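Local atomic coordinates of telomerase reverse transcriptase (Takifugu rubripes, PDB entry 4LMO), a protein that supplies the RNA-binding domain of the telomerase catalytic subunit, which extends chromosome ends by copying an RNA template into simple repeats. Residues F7-G12 / G19-L24; R90-T95 / R218-A223; H120-F125 / F154-G159; G159-L164 / F212-V217. All coordinates share one frame; numbering follows the deposited sequence.

In the fold
Contact 1 lies at the surface, while contacts 2 and 3 are buried and contact 4 is partly buried. Contacts 2 and 4 use successive turns of helix 191-220, and both contact 1 and contact 3 reach that helix as well: Phe23 of contact 1 packs against Leu216, and Phe155 of contact 3 against Val214. Contacts 3 and 4 share Gly159, their centres about 9 Å apart, whereas the centres of contacts 1 and 3 are about 22 Å apart. The surface contact is the polar one: it sets Ser22 against helix 6-15 and brings the stems of Arg9 and Arg21 together. The three others join leucine, valine, cysteine and aromatic groups through apolar contacts.

Contact 1: F7-G12 / G19-L24; sequences FMRTLG and GMRSFL
Ser22 turns its side chain into the flank of helix 6-15, the helix that carries Thr10, Leu11 and Gly12 of the TFLY motif involved in RNA binding. The chain doubles back on itself: after the helix, segment 19-24 returns alongside it, and the CA atoms of Arg9 and Ser22 come within 4.9 Å. Followed outward, Ser22 first presents CB, which lies 3.6 Å from the carbonyl O of Arg9 and 3.9 Å from the C of Gly12. A chi1 of 58° then places OG between the residue's own backbone N and carbonyl carbon, and from there the hydroxyl oxygen rests 3.4 Å from Gly12 CA. The absence of a side chain on Gly12 makes this approach possible, since a CB built at that position would clash with the hydroxyl.

Beside the serine, the aliphatic stems of two arginines touch, with Arg9 CG 4.3 Å from Arg21 CG. Their guanidinium groups do not pair, and with Arg9 NH2 5.8 Å from Arg21 NH1 the like charges probably repel mildly at this exposed surface. Behind the returning segment, Met20 and Phe23 pack on helix 191-220, so the segment lies between the two helices. Within helix 6-15 the Gly12 N donates to Met8 O at 3.0 Å, holding the glycine in the helical turn on which Ser22 OG rests.

Contact 2: R90-T95 / R218-A223; sequences RLLQKT and RACFYA
Leu92 on the last turn of helix 88-93 faces the place where helix 191-220 gives way to strand 221-224. The nearest CA atoms, those of Leu92 and Cys220, are 8.5 Å apart, a gap spanned by side chains. Lys94 is the first residue beyond the shorter helix to leave helical angles, and Phe221 does the same beyond the longer one.

The two methyl groups of Leu92 both lie by Cys220 CB. CD1 also meets the sulfur, 4.0 Å from Cys220 SG, and CD2 reaches the far end of the aromatic ring, 3.7 Å from Phe221 CZ. With Cys220 chi1 at -57°, SG stands anti to its own carbonyl carbon and extends to the leucine. Phe221 meets the leucine obliquely, the two side chains running antiparallel where they overlap. This helix-to-strand junction leads into the antiparallel hairpin of strands 221-224 and 234-237, within the telomerase RNA-binding domain, and Phe125 of helix 119-133 also packs on both Leu92 and Cys220. Shortening Leu92 to an alanine would probably leave a gap beside Cys220 SG and take from the end of the Phe221 ring an apolar neighbour.

At the helix end, Thr95 OG1 donates to Leu91 O at 2.6 Å, in the carbonyl plane and on a lone pair. The C=O to donor angle is 141°, and the bond ties the first residues after the helix back onto its last turn.

Contact 3: H120-F125 / F154-G159; sequences HRVYLF and FFLRSG
Leu156 of helix 142-158 reaches into helix 119-133, a buried apolar helix-to-helix contact in the telomerase RNA-binding domain. On the turns before Leu156, Phe149 and Val152 also touch Tyr123, extending the interface toward the earlier part of helix 142-158. Along 154-159, Phe155 turns elsewhere, to Leu209 and Val214 of helix 191-220. Leu156 follows and carries the contact. Its chi1 of -68° sets CG anti to the carbonyl carbon, and CD1 ends against the backbone of the other helix, 3.5 Å from Tyr123 CA. The same methyl is 3.9 Å from Tyr123 CB and sits near the plane of the tyrosine ring, at its edge, so it abuts the root of that side chain. Val122 adds a looser touch, its CG1 4.4 Å from Leu156 CD1. The nearest CA atoms, Tyr123 and Leu156, are 6.6 Å apart, a close approach that a single leucine methyl can bridge.

The helix runs to Ser158, and at Gly159 phi turns positive. Just before that glycine, Ser158 OG donates back to Phe155 O at 2.9 Å, from 36° above the carbonyl plane.

Contact 4: G159-L164 / F212-V217; sequences GKFERL and FVVGLV
Phe161 stands in the loop that follows helix 142-158 and points its side chain at helix 191-220, with its CA 8.1 Å from that of Val214; the loop backbone folds as a type I beta turn from Lys160 to Arg163, closed by Arg163 N to Lys160 O at 3.1 Å. Such a spacing leaves the contact wholly to side chains. It joins the loop between helices 142-158 and 166-169 to the long helix 191-220 within the telomerase RNA-binding domain. With CG anti to the carbonyl carbon (chi1 -67°), the Phe161 ring reaches that helix and meets two valines one turn apart. Val214 CG2 comes at the ring's edge, near its plane, 4.3 Å from Phe161 CD1. Val217 CG1 approaches obliquely and lies 4.5 Å from Phe161 CE1. The two methyls therefore touch neighbouring atoms along one side of the ring, and at these distances the contact is light.

On the solvent side of the same turn, Glu162 and Arg163 stand next to each other, linked by a long salt bridge of 3.7 Å between Arg163 NE and Glu162 OE2, while neither touches the helix.

The ring has further neighbours on helix 142-158: Phe155, whose ring plane stands at about 80° to it, and Leu156. Val214 also touches Phe155, so the turn packs where helices 142-158 and 191-220 already meet. Helix 119-133 packs on helix 191-220 through Phe212, Val213 and Leu216.

Contact 1: F7-G12 / G19-L24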
loop_
_atom_site.group_PDB
_atom_site.type_symbol
_atom_site.label_atom_id
_atom_site.label_comp_id
_atom_site.label_asym_id
_atom_site.label_seq_id
_atom_site.Cartn_x
_atom_site.Cartn_y
_atom_site.Cartn_z
ATOM N N PHE A 7 6.378 18.435 9.500
ATOM C CA PHE A 7 7.624 17.712 9.231
ATOM C C PHE A 7 7.410 16.223 8.951
ATOM O O PHE A 7 7.970 15.683 7.994
ATOM C CB PHE A 7 8.621 17.875 10.390
ATOM C CG PHE A 7 9.199 19.261 10.523
ATOM C CD1 PHE A 7 9.351 20.092 9.414
ATOM C CD2 PHE A 7 9.625 19.725 11.765
ATOM C CE1 PHE A 7 9.894 21.363 9.546
ATOM C CE2 PHE A 7 10.172 20.994 11.902
ATOM C CZ PHE A 7 10.306 21.814 10.791
ATOM N N MET A 8 6.600 15.574 9.786
ATOM C CA MET A 8 6.382 14.124 9.718
ATOM C C MET A 8 5.762 13.665 8.398
ATOM O O MET A 8 6.095 12.588 7.897
ATOM C CB MET A 8 5.532 13.644 10.902
ATOM C CG MET A 8 6.190 13.816 12.266
ATOM S SD MET A 8 7.575 12.698 12.573
ATOM C CE MET A 8 6.718 11.182 13.002
ATOM N N ARG A 9 4.863 14.481 7.849
ATOM C CA ARG A 9 4.271 14.232 6.533
ATOM C C ARG A 9 5.316 14.315 5.422
ATOM O O ARG A 9 5.383 13.440 4.555
ATOM C CB ARG A 9 3.135 15.223 6.254
ATOM C CG ARG A 9 1.738 14.633 6.368
ATOM C CD ARG A 9 0.681 15.606 5.862
ATOM N NE ARG A 9 -0.075 16.232 6.948
ATOM C CZ ARG A 9 0.253 17.373 7.552
ATOM N NH1 ARG A 9 1.340 18.044 7.192
ATOM N NH2 ARG A 9 -0.514 17.845 8.525
ATOM N N THR A 10 6.128 15.370 5.466
ATOM C CA THR A 10 7.142 15.638 4.448
ATOM C C THR A 10 8.263 14.600 4.467
ATOM O O THR A 10 8.589 14.011 3.431
ATOM C CB THR A 10 7.750 17.045 4.622
ATOM O OG1 THR A 10 6.704 18.025 4.636
ATOM C CG2 THR A 10 8.717 17.351 3.492
ATOM N N LEU A 11 8.849 14.391 5.645
ATOM C CA LEU A 11 9.927 13.422 5.817
ATOM C C LEU A 11 9.432 12.000 5.563
ATOM O O LEU A 11 10.177 11.161 5.045
ATOM C CB LEU A 11 10.546 13.531 7.213
ATOM C CG LEU A 11 11.364 14.780 7.556
ATOM C CD1 LEU A 11 11.837 14.715 9.000
ATOM C CD2 LEU A 11 12.552 14.955 6.621
ATOM N N GLY A 12 8.175 11.747 5.926
ATOM C CA GLY A 12 7.518 10.469 5.661
ATOM C C GLY A 12 7.350 10.209 4.176
ATOM O O GLY A 12 7.598 9.102 3.702
ATOM N N GLY A 19 4.832 6.277 9.993
ATOM C CA GLY A 19 3.438 5.914 10.213
ATOM C C GLY A 19 2.502 6.291 9.079
ATOM O O GLY A 19 2.933 6.778 8.032
ATOM N N MET A 20 1.210 6.088 9.320
ATOM C CA MET A 20 0.183 6.141 8.280
ATOM C C MET A 20 -0.191 7.533 7.765
ATOM O O MET A 20 -0.877 7.649 6.749
ATOM C CB MET A 20 -1.073 5.404 8.754
ATOM C CG MET A 20 -0.901 3.896 8.844
ATOM S SD MET A 20 -0.532 3.149 7.246
ATOM C CE MET A 20 -2.148 3.193 6.478
ATOM N N ARG A 21 0.263 8.581 8.448
ATOM C CA ARG A 21 -0.098 9.950 8.076
ATOM C C ARG A 21 0.357 10.324 6.659
ATOM O O ARG A 21 -0.352 11.031 5.943
ATOM C CB ARG A 21 0.437 10.954 9.102
ATOM C CG ARG A 21 -0.393 12.224 9.215
ATOM C CD ARG A 21 0.101 13.134 10.333
ATOM N NE ARG A 21 -0.102 12.559 11.664
ATOM C CZ ARG A 21 -1.191 12.738 12.409
ATOM N NH1 ARG A 21 -2.200 13.480 11.965
ATOM N NH2 ARG A 21 -1.273 12.171 13.606
ATOM N N SER A 22 1.529 9.837 6.256
ATOM C CA SER A 22 2.054 10.114 4.917
ATOM C C SER A 22 1.763 8.996 3.904
ATOM O O SER A 22 2.340 8.974 2.812
ATOM C CB SER A 22 3.555 10.425 4.976
ATOM O OG SER A 22 4.278 9.352 5.546
ATOM N N PHE A 23 0.864 8.083 4.265
ATOM C CA PHE A 23 0.425 7.017 3.362
ATOM C C PHE A 23 -0.466 7.575 2.253
ATOM O O PHE A 23 -1.313 8.436 2.504
ATOM C CB PHE A 23 -0.308 5.920 4.146
ATOM C CG PHE A 23 -0.900 4.837 3.286
ATOM C CD1 PHE A 23 -0.084 3.985 2.548
ATOM C CD2 PHE A 23 -2.276 4.653 3.229
ATOM C CE1 PHE A 23 -0.630 2.982 1.762
ATOM C CE2 PHE A 23 -2.829 3.648 2.450
ATOM C CZ PHE A 23 -2.005 2.813 1.713
ATOM N N LEU A 24 -0.268 7.063 1.039
ATOM C CA LEU A 24 -0.967 7.528 -0.166
ATOM C C LEU A 24 -2.451 7.884 0.017
ATOM O O LEU A 24 -2.881 8.974 -0.364
ATOM C CB LEU A 24 -0.797 6.514 -1.307
ATOM C CG LEU A 24 -1.592 6.696 -2.609
ATOM C CD1 LEU A 24 -1.335 8.043 -3.274
ATOM C CD2 LEU A 24 -1.288 5.554 -3.569
#

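Contact 2: R90-T95 / R218-A223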
loop_
_atom_site.group_PDB
_atom_site.type_symbol
_atom_site.label_atom_id
_atom_site.label_comp_id
_atom_site.label_asym_id
_atom_site.label_seq_id
_atom_site.Cartn_x
_atom_site.Cartn_y
_atom_site.Cartn_z
ATOM N N ARG A 90 -4.517 -1.543 15.284
ATOM C CA ARG A 90 -4.993 -2.843 15.766
ATOM C C ARG A 90 -4.408 -4.001 14.956
ATOM O O ARG A 90 -3.935 -4.985 15.527
ATOM C CB ARG A 90 -6.522 -2.925 15.738
ATOM C CG ARG A 90 -7.235 -2.268 16.907
ATOM C CD ARG A 90 -8.527 -3.013 17.211
ATOM N NE ARG A 90 -9.566 -2.145 17.765
ATOM C CZ ARG A 90 -10.599 -1.666 17.074
ATOM N NH1 ARG A 90 -10.752 -1.966 15.789
ATOM N NH2 ARG A 90 -11.491 -0.885 17.673
ATOM N N LEU A 91 -4.438 -3.874 13.630
ATOM C CA LEU A 91 -3.926 -4.917 12.738
ATOM C C LEU A 91 -2.411 -5.114 12.847
ATOM O O LEU A 91 -1.924 -6.233 12.717
ATOM C CB LEU A 91 -4.349 -4.659 11.287
ATOM C CG LEU A 91 -5.843 -4.814 10.977
ATOM C CD1 LEU A 91 -6.159 -4.291 9.585
ATOM C CD2 LEU A 91 -6.309 -6.258 11.123
ATOM N N LEU A 92 -1.677 -4.030 13.088
ATOM C CA LEU A 92 -0.253 -4.123 13.409
ATOM C C LEU A 92 -0.051 -4.765 14.785
ATOM O O LEU A 92 0.882 -5.546 14.981
ATOM C CB LEU A 92 0.409 -2.741 13.369
ATOM C CG LEU A 92 0.737 -2.107 12.010
ATOM C CD1 LEU A 92 0.950 -0.608 12.155
ATOM C CD2 LEU A 92 1.943 -2.762 11.350
ATOM N N GLN A 93 -0.935 -4.432 15.725
ATOM C CA GLN A 93 -0.860 -4.947 17.092
ATOM C C GLN A 93 -1.260 -6.411 17.206
ATOM O O GLN A 93 -0.904 -7.082 18.175
ATOM C CB GLN A 93 -1.707 -4.096 18.044
ATOM C CG GLN A 93 -1.003 -2.844 18.548
ATOM C CD GLN A 93 0.276 -3.149 19.309
ATOM O OE1 GLN A 93 1.363 -2.749 18.900
ATOM N NE2 GLN A 93 0.150 -3.873 20.415
ATOM N N LYS A 94 -2.006 -6.905 16.222
ATOM C CA LYS A 94 -2.413 -8.306 16.212
ATOM C C LYS A 94 -1.639 -9.129 15.173
ATOM O O LYS A 94 -1.991 -10.280 14.895
ATOM C CB LYS A 94 -3.937 -8.432 16.045
ATOM C CG LYS A 94 -4.460 -8.187 14.636
ATOM C CD LYS A 94 -5.843 -7.545 14.637
ATOM C CE LYS A 94 -6.937 -8.475 15.146
ATOM N NZ LYS A 94 -8.289 -7.949 14.809
ATOM N N THR A 95 -0.583 -8.537 14.612
ATOM C CA THR A 95 0.331 -9.259 13.716
ATOM C C THR A 95 1.789 -9.163 14.163
ATOM O O THR A 95 2.475 -10.178 14.243
ATOM C CB THR A 95 0.195 -8.838 12.232
ATOM O OG1 THR A 95 0.324 -7.417 12.108
ATOM C CG2 THR A 95 -1.150 -9.285 11.657
ATOM N N ARG A 218 6.364 0.864 3.579
ATOM C CA ARG A 218 7.115 2.124 3.694
ATOM C C ARG A 218 6.712 2.961 4.907
ATOM O O ARG A 218 7.572 3.510 5.596
ATOM C CB ARG A 218 6.966 2.969 2.424
ATOM C CG ARG A 218 8.078 2.780 1.405
ATOM C CD ARG A 218 7.933 3.705 0.199
ATOM N NE ARG A 218 7.725 5.106 0.575
ATOM C CZ ARG A 218 8.690 5.976 0.872
ATOM N NH1 ARG A 218 9.966 5.611 0.850
ATOM N NH2 ARG A 218 8.376 7.222 1.199
ATOM N N ALA A 219 5.410 3.054 5.161
ATOM C CA ALA A 219 4.890 3.885 6.243
ATOM C C ALA A 219 5.083 3.267 7.632
ATOM O O ALA A 219 5.599 3.923 8.541
ATOM C CB ALA A 219 3.423 4.212 5.998
ATOM N N CYS A 220 4.687 2.002 7.780
ATOM C CA CYS A 220 4.603 1.349 9.090
ATOM C C CYS A 220 5.905 0.727 9.584
ATOM O O CYS A 220 6.036 0.422 10.769
ATOM C CB CYS A 220 3.508 0.281 9.074
ATOM S SG CYS A 220 1.884 0.917 8.613
ATOM N N PHE A 221 6.858 0.534 8.680
ATOM C CA PHE A 221 8.104 -0.136 9.022
ATOM C C PHE A 221 9.320 0.649 8.555
ATOM O O PHE A 221 9.208 1.556 7.726
ATOM C CB PHE A 221 8.140 -1.541 8.406
ATOM C CG PHE A 221 7.037 -2.446 8.879
ATOM C CD1 PHE A 221 7.202 -3.230 10.016
ATOM C CD2 PHE A 221 5.835 -2.523 8.183
ATOM C CE1 PHE A 221 6.183 -4.067 10.455
ATOM C CE2 PHE A 221 4.813 -3.355 8.615
ATOM C CZ PHE A 221 4.989 -4.131 9.752
ATOM N N TYR A 222 10.481 0.302 9.103
ATOM C CA TYR A 222 11.747 0.728 8.533
ATOM C C TYR A 222 12.665 -0.477 8.409
ATOM O O TYR A 222 12.991 -1.130 9.403
ATOM C CB TYR A 222 12.411 1.834 9.361
ATOM C CG TYR A 222 13.661 2.391 8.708
ATOM C CD1 TYR A 222 13.595 3.492 7.857
ATOM C CD2 TYR A 222 14.907 1.799 8.920
ATOM C CE1 TYR A 222 14.732 3.997 7.249
ATOM C CE2 TYR A 222 16.050 2.298 8.316
ATOM C CZ TYR A 222 15.959 3.396 7.484
ATOM O OH TYR A 222 17.098 3.893 6.886
ATOM N N ALA A 223 13.072 -0.770 7.181
ATOM C CA ALA A 223 13.983 -1.873 6.921
ATOM C C ALA A 223 15.428 -1.394 6.910
ATOM O O ALA A 223 15.735 -0.330 6.370
ATOM C CB ALA A 223 13.632 -2.556 5.609
#

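Contact 3: H120-F125 / F154-G159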
loop_
_atom_site.group_PDB
_atom_site.type_symbol
_atom_site.label_atom_id
_atom_site.label_comp_id
_atom_site.label_asym_id
_atom_site.label_seq_id
_atom_site.Cartn_x
_atom_site.Cartn_y
_atom_site.Cartn_z
ATOM N N HIS A 120 7.323 -12.667 6.941
ATOM C CA HIS A 120 6.074 -13.424 7.033
ATOM C C HIS A 120 5.050 -12.730 7.890
ATOM O O HIS A 120 3.847 -12.847 7.644
ATOM C CB HIS A 120 6.345 -14.837 7.551
ATOM C CG HIS A 120 7.142 -14.879 8.833
ATOM N ND1 HIS A 120 6.615 -15.286 9.999
ATOM C CD2 HIS A 120 8.468 -14.542 9.097
ATOM C CE1 HIS A 120 7.552 -15.216 10.964
ATOM N NE2 HIS A 120 8.684 -14.760 10.411
ATOM N N ARG A 121 5.523 -12.007 8.903
ATOM C CA ARG A 121 4.675 -11.171 9.758
ATOM C C ARG A 121 4.213 -9.921 9.018
ATOM O O ARG A 121 3.062 -9.506 9.141
ATOM C CB ARG A 121 5.434 -10.762 11.023
ATOM C CG ARG A 121 5.674 -11.902 11.989
ATOM C CD ARG A 121 4.423 -12.148 12.802
ATOM N NE ARG A 121 4.213 -13.563 13.061
ATOM C CZ ARG A 121 3.148 -14.060 13.679
ATOM N NH1 ARG A 121 2.182 -13.255 14.112
ATOM N NH2 ARG A 121 3.054 -15.371 13.864
ATOM N N VAL A 122 5.127 -9.324 8.258
ATOM C CA VAL A 122 4.812 -8.172 7.418
ATOM C C VAL A 122 3.786 -8.573 6.357
ATOM O O VAL A 122 2.922 -7.773 5.983
ATOM C CB VAL A 122 6.084 -7.566 6.783
ATOM C CG1 VAL A 122 5.733 -6.479 5.775
ATOM C CG2 VAL A 122 6.998 -7.010 7.866
ATOM N N TYR A 123 3.867 -9.820 5.896
ATOM C CA TYR A 123 2.840 -10.364 5.012
ATOM C C TYR A 123 1.465 -10.434 5.687
ATOM O O TYR A 123 0.470 -10.008 5.102
ATOM C CB TYR A 123 3.231 -11.736 4.449
ATOM C CG TYR A 123 2.077 -12.425 3.758
ATOM C CD1 TYR A 123 1.629 -11.992 2.509
ATOM C CD2 TYR A 123 1.411 -13.488 4.368
ATOM C CE1 TYR A 123 0.558 -12.608 1.878
ATOM C CE2 TYR A 123 0.337 -14.110 3.747
ATOM C CZ TYR A 123 -0.085 -13.665 2.504
ATOM O OH TYR A 123 -1.147 -14.282 1.885
ATOM N N LEU A 124 1.407 -10.980 6.901
ATOM C CA LEU A 124 0.132 -11.147 7.603
ATOM C C LEU A 124 -0.585 -9.810 7.799
ATOM O O LEU A 124 -1.786 -9.702 7.543
ATOM C CB LEU A 124 0.326 -11.870 8.941
ATOM C CG LEU A 124 0.782 -13.333 8.896
ATOM C CD1 LEU A 124 1.207 -13.802 10.282
ATOM C CD2 LEU A 124 -0.294 -14.246 8.318
ATOM N N PHE A 125 0.160 -8.797 8.237
ATOM C CA PHE A 125 -0.360 -7.434 8.350
ATOM C C PHE A 125 -0.886 -6.908 7.015
ATOM O O PHE A 125 -2.019 -6.435 6.932
ATOM C CB PHE A 125 0.706 -6.482 8.902
ATOM C CG PHE A 125 0.388 -5.026 8.684
ATOM C CD1 PHE A 125 -0.661 -4.415 9.370
ATOM C CD2 PHE A 125 1.130 -4.266 7.784
ATOM C CE1 PHE A 125 -0.959 -3.078 9.162
ATOM C CE2 PHE A 125 0.839 -2.928 7.576
ATOM C CZ PHE A 125 -0.205 -2.332 8.269
ATOM N N PHE A 154 5.341 -14.141 -1.870
ATOM C CA PHE A 154 6.614 -14.342 -2.554
ATOM C C PHE A 154 7.407 -13.039 -2.636
ATOM O O PHE A 154 8.609 -13.021 -2.370
ATOM C CB PHE A 154 6.393 -14.930 -3.956
ATOM C CG PHE A 154 7.648 -15.025 -4.777
ATOM C CD1 PHE A 154 8.524 -16.095 -4.612
ATOM C CD2 PHE A 154 7.965 -14.038 -5.705
ATOM C CE1 PHE A 154 9.688 -16.181 -5.358
ATOM C CE2 PHE A 154 9.129 -14.118 -6.455
ATOM C CZ PHE A 154 9.991 -15.189 -6.279
ATOM N N PHE A 155 6.720 -11.959 -3.004
ATOM C CA PHE A 155 7.330 -10.642 -3.154
ATOM C C PHE A 155 7.976 -10.157 -1.854
ATOM O O PHE A 155 9.114 -9.684 -1.862
ATOM C CB PHE A 155 6.287 -9.638 -3.658
ATOM C CG PHE A 155 6.813 -8.244 -3.841
ATOM C CD1 PHE A 155 7.595 -7.915 -4.945
ATOM C CD2 PHE A 155 6.512 -7.250 -2.918
ATOM C CE1 PHE A 155 8.072 -6.625 -5.117
ATOM C CE2 PHE A 155 6.985 -5.959 -3.085
ATOM C CZ PHE A 155 7.764 -5.646 -4.187
ATOM N N LEU A 156 7.249 -10.290 -0.747
ATOM C CA LEU A 156 7.745 -9.873 0.567
ATOM C C LEU A 156 8.845 -10.791 1.096
ATOM O O LEU A 156 9.759 -10.338 1.788
ATOM C CB LEU A 156 6.595 -9.764 1.576
ATOM C CG LEU A 156 5.580 -8.641 1.329
ATOM C CD1 LEU A 156 4.407 -8.756 2.287
ATOM C CD2 LEU A 156 6.222 -7.261 1.424
ATOM N N ARG A 157 8.752 -12.077 0.761
ATOM C CA ARG A 157 9.765 -13.061 1.139
ATOM C C ARG A 157 11.079 -12.831 0.392
ATOM O O ARG A 157 12.159 -12.939 0.978
ATOM C CB ARG A 157 9.234 -14.480 0.901
ATOM C CG ARG A 157 10.284 -15.544 0.612
ATOM C CD ARG A 157 9.635 -16.906 0.448
ATOM N NE ARG A 157 9.321 -17.501 1.745
ATOM C CZ ARG A 157 8.277 -18.289 1.988
ATOM N NH1 ARG A 157 7.410 -18.584 1.027
ATOM N NH2 ARG A 157 8.095 -18.774 3.206
ATOM N N SER A 158 10.974 -12.503 -0.896
ATOM C CA SER A 158 12.143 -12.316 -1.759
ATOM C C SER A 158 13.010 -11.121 -1.353
ATOM O O SER A 158 14.231 -11.152 -1.518
ATOM C CB SER A 158 11.725 -12.199 -3.231
ATOM O OG SER A 158 11.086 -10.961 -3.501
ATOM N N GLY A 159 12.375 -10.075 -0.824
ATOM C CA GLY A 159 13.083 -8.867 -0.401
ATOM C C GLY A 159 13.713 -8.128 -1.566
ATOM O O GLY A 159 14.727 -7.450 -1.406
#

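Contact 4: G159-L164 / F212-V217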
loop_
_atom_site.group_PDB
_atom_site.type_symbol
_atom_site.label_atom_id
_atom_site.label_comp_id
_atom_site.label_asym_id
_atom_site.label_seq_id
_atom_site.Cartn_x
_atom_site.Cartn_y
_atom_site.Cartn_z
ATOM N N GLY A 159 12.375 -10.075 -0.824
ATOM C CA GLY A 159 13.083 -8.867 -0.401
ATOM C C GLY A 159 13.713 -8.128 -1.566
ATOM O O GLY A 159 14.727 -7.450 -1.406
ATOM N N LYS A 160 13.116 -8.283 -2.745
ATOM C CA LYS A 160 13.561 -7.598 -3.950
ATOM C C LYS A 160 12.436 -6.685 -4.420
ATOM O O LYS A 160 11.773 -6.946 -5.428
ATOM C CB LYS A 160 13.961 -8.608 -5.030
ATOM C CG LYS A 160 15.209 -9.411 -4.690
ATOM C CD LYS A 160 15.422 -10.563 -5.659
ATOM C CE LYS A 160 16.660 -11.365 -5.287
ATOM N NZ LYS A 160 16.874 -12.517 -6.206
ATOM N N PHE A 161 12.235 -5.610 -3.662
ATOM C CA PHE A 161 11.117 -4.685 -3.844
ATOM C C PHE A 161 11.172 -3.881 -5.148
ATOM O O PHE A 161 10.208 -3.202 -5.507
ATOM C CB PHE A 161 11.022 -3.736 -2.641
ATOM C CG PHE A 161 10.629 -4.412 -1.353
ATOM C CD1 PHE A 161 9.305 -4.408 -0.926
ATOM C CD2 PHE A 161 11.584 -5.038 -0.556
ATOM C CE1 PHE A 161 8.939 -5.022 0.264
ATOM C CE2 PHE A 161 11.225 -5.652 0.635
ATOM C CZ PHE A 161 9.901 -5.645 1.044
ATOM N N GLU A 162 12.301 -3.965 -5.849
ATOM C CA GLU A 162 12.496 -3.253 -7.111
ATOM C C GLU A 162 12.516 -4.202 -8.319
ATOM O O GLU A 162 12.654 -3.760 -9.463
ATOM C CB GLU A 162 13.769 -2.389 -7.048
ATOM C CG GLU A 162 15.093 -3.116 -7.294
ATOM C CD GLU A 162 15.538 -4.023 -6.152
ATOM O OE1 GLU A 162 14.815 -4.151 -5.142
ATOM O OE2 GLU A 162 16.631 -4.618 -6.270
ATOM N N ARG A 163 12.368 -5.499 -8.055
ATOM C CA ARG A 163 12.342 -6.515 -9.111
ATOM C C ARG A 163 10.932 -7.068 -9.323
ATOM O O ARG A 163 10.742 -8.242 -9.654
ATOM C CB ARG A 163 13.367 -7.619 -8.829
ATOM C CG ARG A 163 14.803 -7.123 -8.913
ATOM C CD ARG A 163 15.812 -8.196 -8.547
ATOM N NE ARG A 163 17.149 -7.628 -8.371
ATOM C CZ ARG A 163 18.242 -8.330 -8.079
ATOM N NH1 ARG A 163 18.178 -9.648 -7.928
ATOM N NH2 ARG A 163 19.407 -7.711 -7.938
ATOM N N LEU A 164 9.956 -6.185 -9.124
ATOM C CA LEU A 164 8.543 -6.438 -9.386
ATOM C C LEU A 164 8.325 -6.743 -10.868
ATOM O O LEU A 164 8.929 -6.107 -11.734
ATOM C CB LEU A 164 7.748 -5.190 -8.985
ATOM C CG LEU A 164 6.225 -5.168 -8.822
ATOM C CD1 LEU A 164 5.844 -4.040 -7.876
ATOM C CD2 LEU A 164 5.492 -5.019 -10.149
ATOM N N PHE A 212 -0.269 0.414 -2.906
ATOM C CA PHE A 212 -0.913 0.010 -1.662
ATOM C C PHE A 212 0.016 -0.790 -0.747
ATOM O O PHE A 212 0.382 -0.314 0.330
ATOM C CB PHE A 212 -2.229 -0.741 -1.933
ATOM C CG PHE A 212 -3.090 -0.918 -0.711
ATOM C CD1 PHE A 212 -3.857 0.135 -0.227
ATOM C CD2 PHE A 212 -3.131 -2.135 -0.043
ATOM C CE1 PHE A 212 -4.647 -0.021 0.902
ATOM C CE2 PHE A 212 -3.920 -2.301 1.086
ATOM C CZ PHE A 212 -4.677 -1.241 1.560
ATOM N N VAL A 213 0.406 -1.987 -1.180
ATOM C CA VAL A 213 1.207 -2.892 -0.347
ATOM C C VAL A 213 2.542 -2.281 0.085
ATOM O O VAL A 213 2.834 -2.201 1.282
ATOM C CB VAL A 213 1.401 -4.269 -1.024
ATOM C CG1 VAL A 213 2.489 -5.082 -0.330
ATOM C CG2 VAL A 213 0.084 -5.034 -1.037
ATOM N N VAL A 214 3.332 -1.829 -0.885
ATOM C CA VAL A 214 4.622 -1.188 -0.603
ATOM C C VAL A 214 4.451 0.103 0.210
ATOM O O VAL A 214 5.278 0.415 1.072
ATOM C CB VAL A 214 5.427 -0.951 -1.900
ATOM C CG1 VAL A 214 6.593 0.002 -1.671
ATOM C CG2 VAL A 214 5.925 -2.281 -2.450
ATOM N N GLY A 215 3.369 0.831 -0.056
ATOM C CA GLY A 215 3.013 2.021 0.721
ATOM C C GLY A 215 2.894 1.726 2.206
ATOM O O GLY A 215 3.449 2.444 3.037
ATOM N N LEU A 216 2.181 0.654 2.534
ATOM C CA LEU A 216 2.007 0.226 3.918
ATOM C C LEU A 216 3.334 -0.144 4.568
ATOM O O LEU A 216 3.604 0.239 5.707
ATOM C CB LEU A 216 1.035 -0.953 3.990
ATOM C CG LEU A 216 -0.389 -0.684 3.491
ATOM C CD1 LEU A 216 -1.161 -1.986 3.350
ATOM C CD2 LEU A 216 -1.116 0.283 4.412
ATOM N N VAL A 217 4.156 -0.888 3.832
ATOM C CA VAL A 217 5.474 -1.293 4.298
ATOM C C VAL A 217 6.352 -0.060 4.542
ATOM O O VAL A 217 6.984 0.053 5.596
ATOM C CB VAL A 217 6.138 -2.290 3.317
ATOM C CG1 VAL A 217 7.531 -2.682 3.789
ATOM C CG2 VAL A 217 5.278 -3.535 3.156
#